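Local structure of peptidase S8 and S53, subtilisin, kexin, sedolisin (Mycobacterium smegmatis, 4KG7) at residues A58-V69 with A329-P337; T95-G103 with S132-F140. The protein is the mycosin MycP3, a membrane-associated subtilisin-like serine protease of the ESX-3 type VII secretion system that probably cleaves peptide bonds at the cell envelope. All coordinates share one frame; numbering follows the deposited sequence.

Contact 1: A58-V69 with A329-P337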
# COMPACT_ATOMS: atom_id res chain seq x y z
N ALA A 58 5.83 -10.21 17.94
CA ALA A 58 6.76 -9.90 16.86
C ALA A 58 7.92 -9.02 17.31
O ALA A 58 9.07 -9.23 16.91
CB ALA A 58 6.02 -9.23 15.72
N TRP A 59 7.62 -8.05 18.16
CA TRP A 59 8.66 -7.11 18.64
C TRP A 59 9.76 -7.74 19.50
O TRP A 59 10.84 -7.15 19.66
CB TRP A 59 8.04 -5.93 19.38
CG TRP A 59 7.11 -5.09 18.54
CD1 TRP A 59 7.26 -4.77 17.22
CD2 TRP A 59 5.90 -4.44 18.97
NE1 TRP A 59 6.22 -3.99 16.79
CE2 TRP A 59 5.37 -3.75 17.84
CE3 TRP A 59 5.22 -4.35 20.19
CZ2 TRP A 59 4.17 -3.02 17.90
CZ3 TRP A 59 4.05 -3.63 20.24
CH2 TRP A 59 3.53 -2.96 19.10
N GLN A 60 9.50 -8.94 20.01
CA GLN A 60 10.52 -9.72 20.67
C GLN A 60 11.54 -10.30 19.69
O GLN A 60 12.62 -10.72 20.11
CB GLN A 60 9.89 -10.84 21.50
CG GLN A 60 9.16 -10.26 22.71
CD GLN A 60 10.11 -9.45 23.57
OE1 GLN A 60 11.17 -9.93 23.96
NE2 GLN A 60 9.77 -8.19 23.82
N HIS A 61 11.22 -10.29 18.40
CA HIS A 61 12.15 -10.71 17.35
C HIS A 61 12.76 -9.56 16.57
O HIS A 61 13.93 -9.61 16.21
CB HIS A 61 11.44 -11.67 16.39
CG HIS A 61 10.96 -12.92 17.06
ND1 HIS A 61 11.79 -14.00 17.29
CD2 HIS A 61 9.76 -13.26 17.59
CE1 HIS A 61 11.12 -14.94 17.94
NE2 HIS A 61 9.88 -14.52 18.11
N SER A 62 11.99 -8.51 16.34
CA SER A 62 12.42 -7.41 15.49
C SER A 62 11.52 -6.20 15.67
O SER A 62 10.31 -6.36 15.91
CB SER A 62 12.40 -7.85 14.02
OG SER A 62 12.83 -6.79 13.19
N ARG A 63 12.10 -5.01 15.53
CA ARG A 63 11.34 -3.75 15.47
C ARG A 63 11.61 -2.98 14.16
O ARG A 63 11.20 -1.83 14.02
CB ARG A 63 11.64 -2.90 16.69
CG ARG A 63 10.96 -3.47 17.93
CD ARG A 63 11.34 -2.76 19.19
NE ARG A 63 10.80 -1.42 19.31
CZ ARG A 63 9.52 -1.09 19.51
NH1 ARG A 63 8.54 -2.01 19.50
NH2 ARG A 63 9.20 0.19 19.67
N GLY A 64 12.34 -3.60 13.23
CA GLY A 64 12.55 -3.03 11.92
C GLY A 64 13.84 -2.21 11.80
O GLY A 64 14.00 -1.47 10.85
N ALA A 65 14.75 -2.32 12.77
CA ALA A 65 15.99 -1.55 12.72
C ALA A 65 16.75 -1.77 11.41
O ALA A 65 16.84 -2.88 10.90
CB ALA A 65 16.88 -1.89 13.90
N GLY A 66 17.27 -0.66 10.89
CA GLY A 66 18.08 -0.64 9.70
C GLY A 66 17.32 -0.65 8.40
O GLY A 66 17.94 -0.60 7.35
N GLN A 67 16.00 -0.75 8.46
CA GLN A 67 15.19 -0.86 7.25
C GLN A 67 14.61 0.47 6.86
O GLN A 67 14.24 1.27 7.72
CB GLN A 67 14.07 -1.88 7.45
CG GLN A 67 14.56 -3.25 7.87
CD GLN A 67 15.77 -3.70 7.11
OE1 GLN A 67 15.69 -3.91 5.91
NE2 GLN A 67 16.93 -3.81 7.80
N THR A 68 14.56 0.72 5.55
CA THR A 68 13.94 1.93 5.01
C THR A 68 12.72 1.51 4.20
O THR A 68 12.85 0.69 3.29
CB THR A 68 14.90 2.71 4.11
OG1 THR A 68 16.05 3.12 4.88
CG2 THR A 68 14.24 3.92 3.56
N VAL A 69 11.57 2.07 4.51
CA VAL A 69 10.33 1.81 3.79
C VAL A 69 9.89 3.07 3.08
O VAL A 69 9.73 4.13 3.72
CB VAL A 69 9.18 1.35 4.74
CG1 VAL A 69 7.93 1.03 3.96
CG2 VAL A 69 9.60 0.16 5.62
N ALA A 329 7.04 -6.84 6.54
CA ALA A 329 8.20 -7.04 5.67
C ALA A 329 9.45 -6.38 6.24
O ALA A 329 10.51 -6.96 6.22
CB ALA A 329 7.93 -6.56 4.25
N ALA A 330 9.32 -5.16 6.77
CA ALA A 330 10.46 -4.48 7.39
C ALA A 330 10.96 -5.27 8.60
O ALA A 330 12.17 -5.38 8.81
CB ALA A 330 10.11 -3.04 7.81
N LEU A 331 10.04 -5.82 9.41
CA LEU A 331 10.48 -6.67 10.54
C LEU A 331 11.32 -7.83 10.03
O LEU A 331 12.38 -8.16 10.58
CB LEU A 331 9.29 -7.20 11.33
CG LEU A 331 8.45 -6.16 12.06
CD1 LEU A 331 7.44 -6.87 12.99
CD2 LEU A 331 9.27 -5.11 12.81
N VAL A 332 10.82 -8.49 8.99
CA VAL A 332 11.45 -9.70 8.46
C VAL A 332 12.82 -9.35 7.87
O VAL A 332 13.79 -10.07 8.08
CB VAL A 332 10.53 -10.40 7.43
CG1 VAL A 332 11.29 -11.48 6.67
CG2 VAL A 332 9.33 -11.01 8.14
N ARG A 333 12.90 -8.26 7.10
CA ARG A 333 14.19 -7.89 6.51
C ARG A 333 15.21 -7.45 7.53
O ARG A 333 16.41 -7.66 7.30
CB ARG A 333 14.03 -6.82 5.42
CG ARG A 333 13.05 -7.20 4.33
CD ARG A 333 13.44 -6.54 3.02
NE ARG A 333 14.49 -7.29 2.35
CZ ARG A 333 14.85 -7.09 1.09
NH1 ARG A 333 14.35 -6.08 0.40
NH2 ARG A 333 15.76 -7.86 0.54
N SER A 334 14.78 -6.88 8.65
CA SER A 334 15.70 -6.53 9.71
C SER A 334 16.24 -7.77 10.40
O SER A 334 17.43 -7.86 10.67
CB SER A 334 15.01 -5.63 10.74
OG SER A 334 15.86 -5.28 11.81
N LYS A 335 15.38 -8.73 10.68
CA LYS A 335 15.81 -9.96 11.36
C LYS A 335 16.66 -10.83 10.47
O LYS A 335 17.64 -11.45 10.93
CB LYS A 335 14.62 -10.76 11.89
CG LYS A 335 15.11 -12.03 12.55
CD LYS A 335 14.14 -12.70 13.47
CE LYS A 335 14.78 -13.94 14.05
NZ LYS A 335 13.80 -14.84 14.70
N PHE A 336 16.30 -10.87 9.18
CA PHE A 336 16.99 -11.71 8.21
C PHE A 336 17.49 -10.83 7.06
O PHE A 336 16.94 -10.83 5.97
CB PHE A 336 16.05 -12.78 7.67
CG PHE A 336 15.46 -13.66 8.72
CD1 PHE A 336 16.21 -14.64 9.34
CD2 PHE A 336 14.12 -13.55 9.05
CE1 PHE A 336 15.64 -15.45 10.32
CE2 PHE A 336 13.55 -14.38 9.99
CZ PHE A 336 14.30 -15.33 10.62
N PRO A 337 18.55 -10.06 7.32
CA PRO A 337 18.98 -9.02 6.36
C PRO A 337 19.62 -9.51 5.07
O PRO A 337 19.72 -8.73 4.13
CB PRO A 337 19.97 -8.18 7.17
CG PRO A 337 20.47 -9.11 8.18
CD PRO A 337 19.35 -10.01 8.57
O HOH W 1 14.53 -14.07 17.50
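The Q67 amide lies against the helix backbone at R333 and S334, its NE2 3.5 Å from S334 CA, with A65 O in the amide plane. R333 meets Q67 OE1 through its CB, at 3.4 Å; its guanidinium, turned 48° from the amide plane, leads away to R174 O and D207, while R174 NE donates to OE1. Nearer the helix end, K335 NZ meets the H61 ring obliquely, making a weak hydrogen bond with ND1 (3.4 Å). A water joins the same two atoms, and NZ also bonds L374 O. The long lysine runs alongside the histidine.

S334 OG donates 2.7 Å to A65 O in the carbonyl plane, on a lone pair; Q67 NE2 is that oxygen's second donor. S62 OG, held anti to its own N (chi1 -180°), donates to L331 O (3.0 Å), an oxygen that also takes the helical bond from K335 N. The same hydroxyl accepts G64 N, an ST turn. Serine suits both places, being small and able to donate at close range. L331 CD2 packs on the bare backbone at G64 N (3.4 Å), where a CB would press against R63 O, so glycine fits. V69 CG2 touches A330 CB. Here, in the subtilisin fold, the loop entering strand 68-73 of the parallel sheet packs on the C-terminal half of helix 318-335, which carries the predicted catalytic S319 near its start.

Contact 2: T95-G103 with S132-F140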
# COMPACT_ATOMS: atom_id res chain seq x y z
N THR A 95 6.68 20.18 -3.39
CA THR A 95 7.04 19.99 -1.98
C THR A 95 8.06 18.87 -1.85
O THR A 95 8.42 18.20 -2.81
CB THR A 95 5.80 19.69 -1.07
OG1 THR A 95 5.33 18.36 -1.30
CG2 THR A 95 4.68 20.69 -1.30
N ASP A 96 8.46 18.61 -0.61
CA ASP A 96 9.43 17.58 -0.26
C ASP A 96 8.79 16.23 0.02
O ASP A 96 9.47 15.27 0.34
CB ASP A 96 10.27 18.04 0.94
CG ASP A 96 9.43 18.37 2.18
OD1 ASP A 96 8.19 18.21 2.17
OD2 ASP A 96 10.07 18.84 3.16
N GLY A 97 7.47 16.14 -0.10
CA GLY A 97 6.79 14.92 0.22
C GLY A 97 6.28 14.86 1.65
O GLY A 97 5.64 13.88 2.04
N LEU A 98 6.54 15.91 2.43
CA LEU A 98 6.20 15.95 3.87
C LEU A 98 5.00 16.84 4.16
O LEU A 98 4.83 17.31 5.28
CB LEU A 98 7.42 16.33 4.71
CG LEU A 98 8.63 15.43 4.50
CD1 LEU A 98 9.80 15.98 5.30
CD2 LEU A 98 8.28 13.98 4.88
N THR A 99 4.19 17.05 3.13
CA THR A 99 2.90 17.68 3.27
C THR A 99 1.81 16.70 2.82
O THR A 99 1.80 16.26 1.68
CB THR A 99 2.80 18.97 2.42
OG1 THR A 99 3.78 19.91 2.86
CG2 THR A 99 1.44 19.55 2.58
N ASP A 100 0.87 16.41 3.70
CA ASP A 100 -0.23 15.53 3.39
C ASP A 100 -1.55 16.30 3.47
O ASP A 100 -2.04 16.58 4.57
CB ASP A 100 -0.22 14.37 4.38
CG ASP A 100 -1.30 13.34 4.12
OD1 ASP A 100 -2.01 13.46 3.09
OD2 ASP A 100 -1.46 12.44 4.97
N CYS A 101 -2.13 16.58 2.32
CA CYS A 101 -3.38 17.34 2.21
C CYS A 101 -4.61 16.42 2.31
O CYS A 101 -5.74 16.89 2.31
CB CYS A 101 -3.35 18.09 0.86
SG CYS A 101 -4.69 19.24 0.42
N ASP A 102 -4.38 15.11 2.45
CA ASP A 102 -5.46 14.11 2.37
C ASP A 102 -5.64 13.31 3.65
O ASP A 102 -6.74 12.90 3.99
CB ASP A 102 -5.15 13.12 1.26
CG ASP A 102 -5.23 13.75 -0.10
OD1 ASP A 102 -6.33 13.74 -0.68
OD2 ASP A 102 -4.21 14.28 -0.59
N GLY A 103 -4.55 13.04 4.34
CA GLY A 103 -4.57 12.26 5.57
C GLY A 103 -4.12 10.83 5.36
O GLY A 103 -3.80 10.10 6.33
N SER A 132 8.93 9.46 2.45
CA SER A 132 7.63 9.84 1.88
C SER A 132 7.76 10.46 0.49
O SER A 132 8.41 11.49 0.33
CB SER A 132 6.95 10.88 2.75
OG SER A 132 5.74 11.24 2.15
N ILE A 133 7.12 9.84 -0.48
CA ILE A 133 7.05 10.35 -1.86
C ILE A 133 5.58 10.62 -2.14
O ILE A 133 4.75 9.69 -2.13
CB ILE A 133 7.58 9.31 -2.88
CG1 ILE A 133 9.05 9.01 -2.61
CG2 ILE A 133 7.41 9.82 -4.31
CD1 ILE A 133 9.56 7.82 -3.41
N ARG A 134 5.21 11.87 -2.33
CA ARG A 134 3.83 12.16 -2.66
C ARG A 134 3.63 11.93 -4.15
O ARG A 134 4.06 12.70 -4.98
CB ARG A 134 3.36 13.59 -2.28
CG ARG A 134 1.89 13.79 -2.69
CD ARG A 134 1.21 14.98 -2.05
NE ARG A 134 1.71 16.25 -2.56
CZ ARG A 134 1.20 17.42 -2.23
NH1 ARG A 134 0.12 17.49 -1.46
NH2 ARG A 134 1.74 18.54 -2.72
N GLN A 135 2.95 10.84 -4.46
CA GLN A 135 2.71 10.43 -5.84
C GLN A 135 1.35 10.81 -6.36
O GLN A 135 1.15 10.91 -7.58
CB GLN A 135 2.98 8.91 -5.98
CG GLN A 135 2.78 8.32 -7.37
CD GLN A 135 1.35 7.83 -7.61
OE1 GLN A 135 0.60 7.53 -6.66
NE2 GLN A 135 0.95 7.78 -8.87
N ASN A 136 0.40 11.02 -5.46
CA ASN A 136 -0.93 11.43 -5.89
C ASN A 136 -1.73 12.10 -4.83
O ASN A 136 -1.40 12.02 -3.64
CB ASN A 136 -1.72 10.26 -6.48
CG ASN A 136 -2.66 10.69 -7.64
OD1 ASN A 136 -2.97 11.91 -7.90
ND2 ASN A 136 -3.10 9.67 -8.38
N SER A 137 -2.76 12.82 -5.25
CA SER A 137 -3.74 13.40 -4.33
C SER A 137 -4.98 13.70 -5.13
O SER A 137 -4.89 14.39 -6.13
CB SER A 137 -3.24 14.70 -3.72
OG SER A 137 -4.36 15.36 -3.07
N PRO A 138 -6.14 13.20 -4.68
CA PRO A 138 -7.40 13.58 -5.33
C PRO A 138 -7.83 15.00 -5.08
O PRO A 138 -8.85 15.43 -5.66
CB PRO A 138 -8.42 12.62 -4.73
CG PRO A 138 -7.85 12.16 -3.47
CD PRO A 138 -6.35 12.25 -3.57
N ARG A 139 -7.10 15.72 -4.22
CA ARG A 139 -7.41 17.13 -3.98
C ARG A 139 -6.87 18.03 -5.10
O ARG A 139 -7.10 19.23 -5.08
CB ARG A 139 -6.82 17.60 -2.65
CG ARG A 139 -7.31 16.84 -1.42
CD ARG A 139 -8.78 17.10 -1.16
NE ARG A 139 -9.29 16.25 -0.10
CZ ARG A 139 -9.54 14.95 -0.27
NH1 ARG A 139 -9.35 14.36 -1.45
NH2 ARG A 139 -10.01 14.23 0.74
N PHE A 140 -6.11 17.45 -6.03
CA PHE A 140 -5.47 18.22 -7.11
C PHE A 140 -5.87 17.68 -8.47
O PHE A 140 -6.22 16.51 -8.64
CB PHE A 140 -3.94 18.15 -6.98
CG PHE A 140 -3.41 18.90 -5.81
CD1 PHE A 140 -3.55 18.40 -4.53
CD2 PHE A 140 -2.77 20.13 -5.99
CE1 PHE A 140 -3.08 19.09 -3.44
CE2 PHE A 140 -2.27 20.81 -4.88
CZ PHE A 140 -2.45 20.30 -3.61
O HOH W 2 -1.70 15.36 -0.26
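This largely polar, partly buried contact joins a loop, 95-103, to the end of strand 129-134 and its following turn, at the C-terminal ends of the parallel strands; the loop leads to helix 104-113. S132 OG, opposite its backbone N (chi1 178°), donates to G97 O at 2.6 Å, tilted 29° from the carbonyl plane. G97 has positive phi and, lacking a side chain, lets its backbone lie close to S132 O. L98 CD2 touches S132 CB.

R134 extends toward the loop, with T99 O over one guanidinium face; D90 and E93 pair with its NH2. A water at the guanidinium edge takes a bond from NH1 and from C101 N and donates to D102 OD2; arginine suits the place because its several N-H groups serve D90, E93 and water. D102 begins the DGHGT sequence around the subtilase histidine. Just before it, D100 OD1 accepts D102 N, an Asx turn widened to an Asx motif by G103 N, at the helix N-cap position.

S137 OG gives D102 OD2 a 2.7 Å bond on the syn lone pair and accepts R139 N in an ST turn. The other oxygen, OD1, sits above the guanidinium face of R139, 3.2 Å from NH1, a salt bridge of charge alone. C101, disulfide-bonded to C32, rests its sulfur obliquely beside the F140 ring, 4.2 Å from CE1, and on the aliphatic part of R139.

In the fold
The centres of contacts 1 and 2 lie 27 Å apart, and their nearest atoms come to about 6 Å. Neighbouring strands 68-73 and 129-134 connect them: contact 1 includes the start of the first and contact 2 the end of the second, with backbone bonds such as V69 to I131 and I133 to V71 between. Along the chain, contact 2 is nested inside the loop that contact 1 closes. Of the predicted charge-relay residues, H104 and D73 lie close to contact 2, the side chains of D102 and H104 about 5 Å apart and those of S132 and D73 about 6 Å; V69 of contact 1 is about 10 Å from D73, while contact 1's helix carries S319 near its start.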